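Local coordinates for protein C-glycoside 3-oxidase (Microbacterium trichothecenolyticum, PDB 7DVE) that oxidises, using FAD and oxygen, the C3 hydroxyl of the sugar in C-glycosides such as isoorientin and mangiferin, releasing hydrogen peroxide, at residues R26-R31 against H503-I508; P133-S138 against E152-G157. All coordinates share one frame; numbering follows the deposited sequence.

Interaction 1 of 2, residues R26-R31 against H503-I508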
ATOM      1  N   ARG A  26      16.480   2.649   1.468  1.00 64.82           N
ATOM      2  CA  ARG A  26      16.892   3.387   2.658  1.00 65.00           C
ATOM      3  C   ARG A  26      17.661   2.502   3.634  1.00 67.78           C
ATOM      4  O   ARG A  26      18.665   2.940   4.222  1.00 69.23           O
ATOM      5  CB  ARG A  26      15.691   4.018   3.353  1.00 62.47           C
ATOM      6  CG  ARG A  26      16.111   5.226   4.225  1.00 67.82           C
ATOM      7  CD  ARG A  26      15.872   4.937   5.685  1.00 66.45           C
ATOM      8  NE  ARG A  26      16.056   6.077   6.570  1.00 63.37           N
ATOM      9  CZ  ARG A  26      15.145   7.019   6.773  1.00 62.42           C
ATOM     10  NH1 ARG A  26      14.076   7.123   6.006  1.00 62.21           N
ATOM     11  NH2 ARG A  26      15.320   7.887   7.761  1.00 67.41           N
ATOM     12  N   ILE A  27      17.218   1.254   3.826  1.00 66.08           N
ATOM     13  CA  ILE A  27      17.921   0.415   4.787  1.00 66.94           C
ATOM     14  C   ILE A  27      19.299   0.064   4.276  1.00 68.62           C
ATOM     15  O   ILE A  27      20.239  -0.065   5.065  1.00 70.53           O
ATOM     16  CB  ILE A  27      17.126  -0.850   5.140  1.00 68.31           C
ATOM     17  CG1 ILE A  27      15.781  -0.466   5.744  1.00 66.11           C
ATOM     18  CG2 ILE A  27      17.936  -1.719   6.128  1.00 64.47           C
ATOM     19  CD1 ILE A  27      15.918  -0.027   7.204  1.00 65.30           C
ATOM     20  N   LEU A  28      19.466  -0.078   2.963  1.00 69.19           N
ATOM     21  CA  LEU A  28      20.816  -0.332   2.478  1.00 69.20           C
ATOM     22  C   LEU A  28      21.660   0.938   2.472  1.00 71.12           C
ATOM     23  O   LEU A  28      22.878   0.856   2.660  1.00 73.36           O
ATOM     24  CB  LEU A  28      20.777  -0.989   1.089  1.00 72.44           C
ATOM     25  CG  LEU A  28      20.142  -2.392   1.064  1.00 68.83           C
ATOM     26  CD1 LEU A  28      19.751  -2.859  -0.337  1.00 66.91           C
ATOM     27  CD2 LEU A  28      21.053  -3.420   1.754  1.00 67.57           C
ATOM     28  N   SER A  29      21.056   2.120   2.296  1.00 69.67           N
ATOM     29  CA  SER A  29      21.844   3.344   2.453  1.00 70.50           C
ATOM     30  C   SER A  29      22.302   3.530   3.896  1.00 70.62           C
ATOM     31  O   SER A  29      23.353   4.139   4.139  1.00 70.56           O
ATOM     32  CB  SER A  29      21.051   4.566   1.988  1.00 69.22           C
ATOM     33  OG  SER A  29      20.638   4.421   0.636  1.00 72.59           O
ATOM     34  N   GLU A  30      21.549   2.991   4.859  1.00 70.07           N
ATOM     35  CA  GLU A  30      21.967   3.039   6.261  1.00 69.09           C
ATOM     36  C   GLU A  30      23.009   1.959   6.577  1.00 72.42           C
ATOM     37  O   GLU A  30      24.146   2.269   6.942  1.00 76.67           O
ATOM     38  CB  GLU A  30      20.745   2.914   7.188  1.00 69.68           C
ATOM     39  CG  GLU A  30      19.883   4.198   7.345  1.00 65.37           C
ATOM     40  CD  GLU A  30      18.525   3.934   8.023  1.00 67.61           C
ATOM     41  OE1 GLU A  30      18.184   2.754   8.257  1.00 66.61           O
ATOM     42  OE2 GLU A  30      17.786   4.904   8.315  1.00 68.86           O
ATOM     43  N   ARG A  31      22.648   0.681   6.454  1.00 73.44           N
ATOM     44  CA  ARG A  31      23.540  -0.398   6.891  1.00 74.59           C
ATOM     45  C   ARG A  31      24.568  -0.838   5.847  1.00 75.20           C
ATOM     46  O   ARG A  31      25.467  -1.614   6.186  1.00 79.77           O
ATOM     47  CB  ARG A  31      22.726  -1.631   7.318  1.00 70.81           C
ATOM     48  CG  ARG A  31      21.774  -1.372   8.481  1.00 71.51           C
ATOM     49  CD  ARG A  31      21.334  -2.664   9.145  1.00 70.20           C
ATOM     50  NE  ARG A  31      20.554  -2.416  10.352  1.00 69.36           N
ATOM     51  CZ  ARG A  31      20.284  -3.331  11.273  1.00 68.57           C
ATOM     52  NH1 ARG A  31      20.722  -4.573  11.162  1.00 67.08           N
ATOM     53  NH2 ARG A  31      19.543  -2.994  12.325  1.00 69.25           N
ATOM     54  N   HIS A 503      18.749  -8.337   5.727  1.00 72.63           N
ATOM     55  CA  HIS A 503      19.398  -9.571   5.293  1.00 75.10           C
ATOM     56  C   HIS A 503      20.363  -9.320   4.139  1.00 76.33           C
ATOM     57  O   HIS A 503      21.491  -9.833   4.135  1.00 77.39           O
ATOM     58  CB  HIS A 503      18.368 -10.626   4.894  1.00 73.30           C
ATOM     59  CG  HIS A 503      18.984 -11.969   4.653  1.00 75.54           C
ATOM     60  ND1 HIS A 503      19.102 -12.527   3.397  1.00 73.41           N
ATOM     61  CD2 HIS A 503      19.581 -12.834   5.504  1.00 75.67           C
ATOM     62  CE1 HIS A 503      19.716 -13.690   3.488  1.00 73.93           C
ATOM     63  NE2 HIS A 503      20.021 -13.897   4.757  1.00 78.80           N
ATOM     64  N   ILE A 504      19.937  -8.535   3.149  1.00 74.47           N
ATOM     65  CA  ILE A 504      20.830  -8.232   2.028  1.00 77.66           C
ATOM     66  C   ILE A 504      22.078  -7.497   2.522  1.00 82.94           C
ATOM     67  O   ILE A 504      23.194  -7.758   2.051  1.00 84.53           O
ATOM     68  CB  ILE A 504      20.083  -7.440   0.934  1.00 73.16           C
ATOM     69  CG1 ILE A 504      19.074  -8.339   0.220  1.00 72.09           C
ATOM     70  CG2 ILE A 504      21.049  -6.857  -0.087  1.00 74.34           C
ATOM     71  CD1 ILE A 504      18.301  -7.622  -0.851  1.00 69.07           C
ATOM     72  N   ALA A 505      21.917  -6.577   3.488  1.00 83.15           N
ATOM     73  CA  ALA A 505      23.081  -5.900   4.070  1.00 85.21           C
ATOM     74  C   ALA A 505      24.012  -6.885   4.771  1.00 90.36           C
ATOM     75  O   ALA A 505      25.239  -6.785   4.641  1.00 96.25           O
ATOM     76  CB  ALA A 505      22.635  -4.814   5.050  1.00 74.68           C
ATOM     77  N   ASP A 506      23.451  -7.810   5.557  1.00 85.85           N
ATOM     78  CA  ASP A 506      24.254  -8.878   6.152  1.00 88.58           C
ATOM     79  C   ASP A 506      25.064  -9.594   5.081  1.00 95.40           C
ATOM     80  O   ASP A 506      26.272  -9.803   5.225  1.00102.82           O
ATOM     81  CB  ASP A 506      23.351  -9.883   6.873  1.00 83.95           C
ATOM     82  CG  ASP A 506      22.773  -9.336   8.158  1.00 81.63           C
ATOM     83  OD1 ASP A 506      23.560  -8.939   9.018  1.00 82.83           O
ATOM     84  OD2 ASP A 506      21.535  -9.292   8.315  1.00 84.18           O
ATOM     85  N   GLU A 507      24.400  -9.960   3.982  1.00 92.55           N
ATOM     86  CA  GLU A 507      25.065 -10.695   2.911  1.00 93.03           C
ATOM     87  C   GLU A 507      26.174  -9.861   2.276  1.00 99.33           C
ATOM     88  O   GLU A 507      27.253 -10.377   1.973  1.00105.13           O
ATOM     89  CB  GLU A 507      24.033 -11.116   1.857  1.00 90.01           C
ATOM     90  CG  GLU A 507      23.161 -12.345   2.176  1.00 85.10           C
ATOM     91  CD  GLU A 507      23.931 -13.587   2.646  1.00 95.18           C
ATOM     92  OE1 GLU A 507      25.188 -13.585   2.648  1.00 98.83           O
ATOM     93  OE2 GLU A 507      23.274 -14.594   2.992  1.00 94.28           O
ATOM     94  N   ILE A 508      25.936  -8.564   2.080  1.00101.30           N
ATOM     95  CA  ILE A 508      26.932  -7.720   1.425  1.00105.29           C
ATOM     96  C   ILE A 508      28.151  -7.549   2.317  1.00114.23           C
ATOM     97  O   ILE A 508      29.290  -7.733   1.876  1.00119.19           O
ATOM     98  CB  ILE A 508      26.342  -6.354   1.045  1.00 99.80           C
ATOM     99  CG1 ILE A 508      25.282  -6.497  -0.050  1.00 92.56           C
ATOM    100  CG2 ILE A 508      27.471  -5.427   0.602  1.00 97.89           C
ATOM    101  CD1 ILE A 508      24.806  -5.179  -0.605  1.00 85.65           C
TER
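L28 and A505 make the central packing contact between R26-R31 and H503-I508, through one methyl branch of the leucine. L28 CD2 lies 3.7 Å from the backbone nitrogen A505 N, so the methyl reaches the main chain of the partner helix. The same L28 CD2 is 3.9 Å from A505 CB, which shows it seated beside the small alanine. Its third neighbour is the branch methyl of the isoleucine, with L28 CD2 to I504 CG2 at 3.9 Å; there the two side chains cross at about a right angle. The leucine torsions explain this reach: CG stands opposite the carbonyl carbon (chi1 -65°), and with CD1 roughly anti to CA (chi2 164°) the other methyl, CD2, is the branch turned to the partner helix.

R31 adds an outer contact through the root of its side chain, R31 CB meeting A505 CB at 3.9 Å. Beyond CG the arginine runs extended to NE, and R31 NH1 ends 5.6 Å from D506 OD2, too far for a salt bridge; any attraction would be long-range. Across the segments the side-chain contacts are apolar, apart from the leucine methyl against A505 N. A505 CB, touched by both L28 and R31, lies at the point of closest backbone approach, where R31 CA and A505 CA are 6.2 Å apart. The axes of the two segments come within 9.6 Å and cross at -37°.

Helix 19-31 follows strand 12-15 and a glycine-rich turn, consistent with the Rossmann-type FAD-binding motif of GMC oxidoreductases. Helix 490-510 lies alongside it, with I504 resting on F267 and V269 of strand 267-270 in the parallel sheet. Away from this contact, R26 touches helices 149-161 and 215-224.

Interaction 2 of 2, residues P133-S138 against E152-G157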
ATOM      1  N   PRO A 133      -2.024   1.391  10.714  1.00 50.31           N
ATOM      2  CA  PRO A 133      -2.183   0.559  11.914  1.00 50.51           C
ATOM      3  C   PRO A 133      -1.241  -0.637  11.912  1.00 53.44           C
ATOM      4  O   PRO A 133      -0.707  -1.057  10.878  1.00 49.83           O
ATOM      5  CB  PRO A 133      -3.641   0.102  11.844  1.00 51.15           C
ATOM      6  CG  PRO A 133      -3.948   0.073  10.390  1.00 52.27           C
ATOM      7  CD  PRO A 133      -3.084   1.143   9.722  1.00 51.96           C
ATOM      8  N   ARG A 134      -1.040  -1.198  13.125  1.00 52.52           N
ATOM      9  CA  ARG A 134      -0.338  -2.455  13.312  1.00 53.11           C
ATOM     10  C   ARG A 134      -1.333  -3.604  13.213  1.00 54.16           C
ATOM     11  O   ARG A 134      -2.498  -3.444  13.584  1.00 56.16           O
ATOM     12  CB  ARG A 134       0.350  -2.483  14.675  1.00 54.63           C
ATOM     13  CG  ARG A 134       1.595  -1.604  14.754  1.00 53.97           C
ATOM     14  CD  ARG A 134       2.258  -1.706  16.111  1.00 55.66           C
ATOM     15  NE  ARG A 134       3.440  -0.855  16.192  1.00 55.89           N
ATOM     16  CZ  ARG A 134       4.586  -1.227  16.741  1.00 60.95           C
ATOM     17  NH1 ARG A 134       4.738  -2.430  17.280  1.00 62.49           N
ATOM     18  NH2 ARG A 134       5.613  -0.377  16.744  1.00 62.12           N
ATOM     19  N   PRO A 135      -0.919  -4.757  12.693  1.00 54.49           N
ATOM     20  CA  PRO A 135      -1.805  -5.923  12.710  1.00 56.73           C
ATOM     21  C   PRO A 135      -2.035  -6.392  14.139  1.00 59.37           C
ATOM     22  O   PRO A 135      -1.168  -6.258  15.007  1.00 59.33           O
ATOM     23  CB  PRO A 135      -1.035  -6.968  11.898  1.00 56.48           C
ATOM     24  CG  PRO A 135       0.411  -6.571  12.052  1.00 54.99           C
ATOM     25  CD  PRO A 135       0.404  -5.070  12.123  1.00 57.21           C
ATOM     26  N   ASN A 136      -3.221  -6.950  14.375  1.00 56.88           N
ATOM     27  CA  ASN A 136      -3.615  -7.465  15.680  1.00 61.21           C
ATOM     28  C   ASN A 136      -4.083  -8.917  15.558  1.00 63.40           C
ATOM     29  O   ASN A 136      -4.551  -9.346  14.501  1.00 65.08           O
ATOM     30  CB  ASN A 136      -4.715  -6.580  16.281  1.00 58.36           C
ATOM     31  CG  ASN A 136      -4.952  -6.853  17.760  1.00 69.18           C
ATOM     32  OD1 ASN A 136      -4.084  -7.397  18.465  1.00 68.76           O
ATOM     33  ND2 ASN A 136      -6.119  -6.439  18.252  1.00 71.68           N
ATOM     34  N   ASP A 137      -3.945  -9.672  16.638  1.00 64.36           N
ATOM     35  CA  ASP A 137      -4.503 -11.041  16.762  1.00 66.81           C
ATOM     36  C   ASP A 137      -4.112 -11.868  15.528  1.00 65.07           C
ATOM     37  O   ASP A 137      -2.934 -11.870  15.144  1.00 64.06           O
ATOM     38  CB  ASP A 137      -6.007 -10.920  17.033  1.00 68.94           C
ATOM     39  CG  ASP A 137      -6.324 -10.494  18.475  1.00 69.50           C
ATOM     40  OD1 ASP A 137      -5.379 -10.252  19.272  1.00 72.57           O
ATOM     41  OD2 ASP A 137      -7.529 -10.412  18.817  1.00 69.05           O
ATOM     42  N   SER A 138      -5.051 -12.552  14.862  1.00 64.19           N
ATOM     43  CA  SER A 138      -4.732 -13.475  13.768  1.00 65.36           C
ATOM     44  C   SER A 138      -4.165 -12.791  12.523  1.00 63.77           C
ATOM     45  O   SER A 138      -3.568 -13.482  11.696  1.00 63.74           O
ATOM     46  CB  SER A 138      -5.975 -14.304  13.378  1.00 62.20           C
ATOM     47  OG  SER A 138      -6.985 -13.466  12.792  1.00 66.49           O
ATOM     48  N   GLU A 152       9.756  -5.125  16.617  1.00 65.67           N
ATOM     49  CA  GLU A 152      10.901  -4.315  16.202  1.00 65.73           C
ATOM     50  C   GLU A 152      10.811  -3.919  14.723  1.00 66.24           C
ATOM     51  O   GLU A 152      11.122  -2.772  14.360  1.00 65.50           O
ATOM     52  CB  GLU A 152      12.207  -5.059  16.510  1.00 68.59           C
ATOM     53  CG  GLU A 152      13.424  -4.506  15.782  1.00 70.97           C
ATOM     54  CD  GLU A 152      14.643  -5.395  15.901  1.00 76.60           C
ATOM     55  OE1 GLU A 152      15.285  -5.375  16.965  1.00 86.53           O
ATOM     56  OE2 GLU A 152      14.966  -6.125  14.937  1.00 79.87           O
ATOM     57  N   LEU A 153      10.357  -4.832  13.852  1.00 64.75           N
ATOM     58  CA  LEU A 153      10.202  -4.460  12.444  1.00 64.78           C
ATOM     59  C   LEU A 153       9.112  -3.407  12.256  1.00 61.29           C
ATOM     60  O   LEU A 153       9.255  -2.492  11.436  1.00 61.83           O
ATOM     61  CB  LEU A 153       9.893  -5.691  11.592  1.00 63.78           C
ATOM     62  CG  LEU A 153      11.021  -6.725  11.572  1.00 67.96           C
ATOM     63  CD1 LEU A 153      10.641  -7.881  10.648  1.00 65.01           C
ATOM     64  CD2 LEU A 153      12.338  -6.071  11.163  1.00 63.84           C
ATOM     65  N   LEU A 154       7.999  -3.528  12.976  1.00 61.94           N
ATOM     66  CA  LEU A 154       6.945  -2.528  12.828  1.00 60.02           C
ATOM     67  C   LEU A 154       7.407  -1.164  13.354  1.00 61.23           C
ATOM     68  O   LEU A 154       7.094  -0.126  12.754  1.00 59.45           O
ATOM     69  CB  LEU A 154       5.676  -2.989  13.533  1.00 54.97           C
ATOM     70  CG  LEU A 154       5.006  -4.249  13.008  1.00 61.26           C
ATOM     71  CD1 LEU A 154       4.183  -4.866  14.114  1.00 62.48           C
ATOM     72  CD2 LEU A 154       4.104  -3.953  11.779  1.00 57.50           C
ATOM     73  N   SER A 155       8.158  -1.142  14.465  1.00 60.82           N
ATOM     74  CA  SER A 155       8.756   0.115  14.925  1.00 62.36           C
ATOM     75  C   SER A 155       9.661   0.719  13.858  1.00 61.22           C
ATOM     76  O   SER A 155       9.578   1.919  13.570  1.00 58.36           O
ATOM     77  CB  SER A 155       9.545  -0.098  16.215  1.00 60.48           C
ATOM     78  OG  SER A 155       8.675  -0.395  17.291  1.00 63.29           O
ATOM     79  N   GLU A 156      10.511  -0.104  13.238  1.00 59.66           N
ATOM     80  CA  GLU A 156      11.363   0.405  12.170  1.00 60.37           C
ATOM     81  C   GLU A 156      10.543   0.942  10.989  1.00 61.72           C
ATOM     82  O   GLU A 156      10.888   1.976  10.409  1.00 60.54           O
ATOM     83  CB  GLU A 156      12.331  -0.685  11.732  1.00 62.91           C
ATOM     84  CG  GLU A 156      13.552  -0.723  12.615  1.00 66.09           C
ATOM     85  CD  GLU A 156      14.437   0.486  12.424  1.00 65.71           C
ATOM     86  OE1 GLU A 156      14.227   1.528  13.108  1.00 67.15           O
ATOM     87  OE2 GLU A 156      15.360   0.377  11.586  1.00 67.28           O
ATOM     88  N   GLY A 157       9.444   0.273  10.628  1.00 60.13           N
ATOM     89  CA  GLY A 157       8.612   0.785   9.543  1.00 57.35           C
ATOM     90  C   GLY A 157       7.934   2.101   9.886  1.00 57.41           C
ATOM     91  O   GLY A 157       7.809   2.989   9.033  1.00 56.72           O
TER
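R134 reaches helix 149-161 with CG opposite its own carbonyl carbon (chi1 -74°) and an extended chain from CG to NE, which carries the guanidinium to L154 and S155. The serine has a similar first torsion (chi1 -69°), and its hydroxyl meets the edge of that group. R134 NH2 donates to S155 OG over 3.1 Å, with an N-H...O angle of 149°; the oxygen lies almost in the guanidinium plane. L154 approaches from a different direction, its CB over the centre of one face and 3.8 Å from R134 CZ. The flat cation is thus packed on a face by aliphatic carbon and bonded at an edge by a hydroxyl. Next to it, L154 CD2 touches the proline ring at P135 CD, 3.9 Å away, while P135 also touches T492 of helix 490-510.

The strongest polar partner of the arginine is E158, one turn further along the helix, which forms a salt bridge with R134 NE. Grips at both NE and NH2 would limit rotation of the guanidinium, and the carboxylate probably balances its charge, so the contact joins the 133-138 loop to the helix by a salt bridge, a hydrogen bond and apolar packing.

Overall arrangement
Interaction 2 is nested in the chain between the segments of interaction 1; their centres are 21 Å apart, yet their nearest atoms come within about 4 Å without touching. Helix 149-161 connects their surroundings: its R159 pairs with both E30 and E156, and its E152 pairs with R502, the residue preceding 503-508. Helix 490-510 is shared too: it supplies 503-508, T492 near its start touches P135, and A495, R499 and R502 further along touch L153. That start includes T490, an FAD-binding residue whose side chain is about 10 Å from that of L154. The P135 side chain is likewise about 10 Å from FAD, not touching it; interaction 1 lies away from the FAD-binding residues and probable catalytic base.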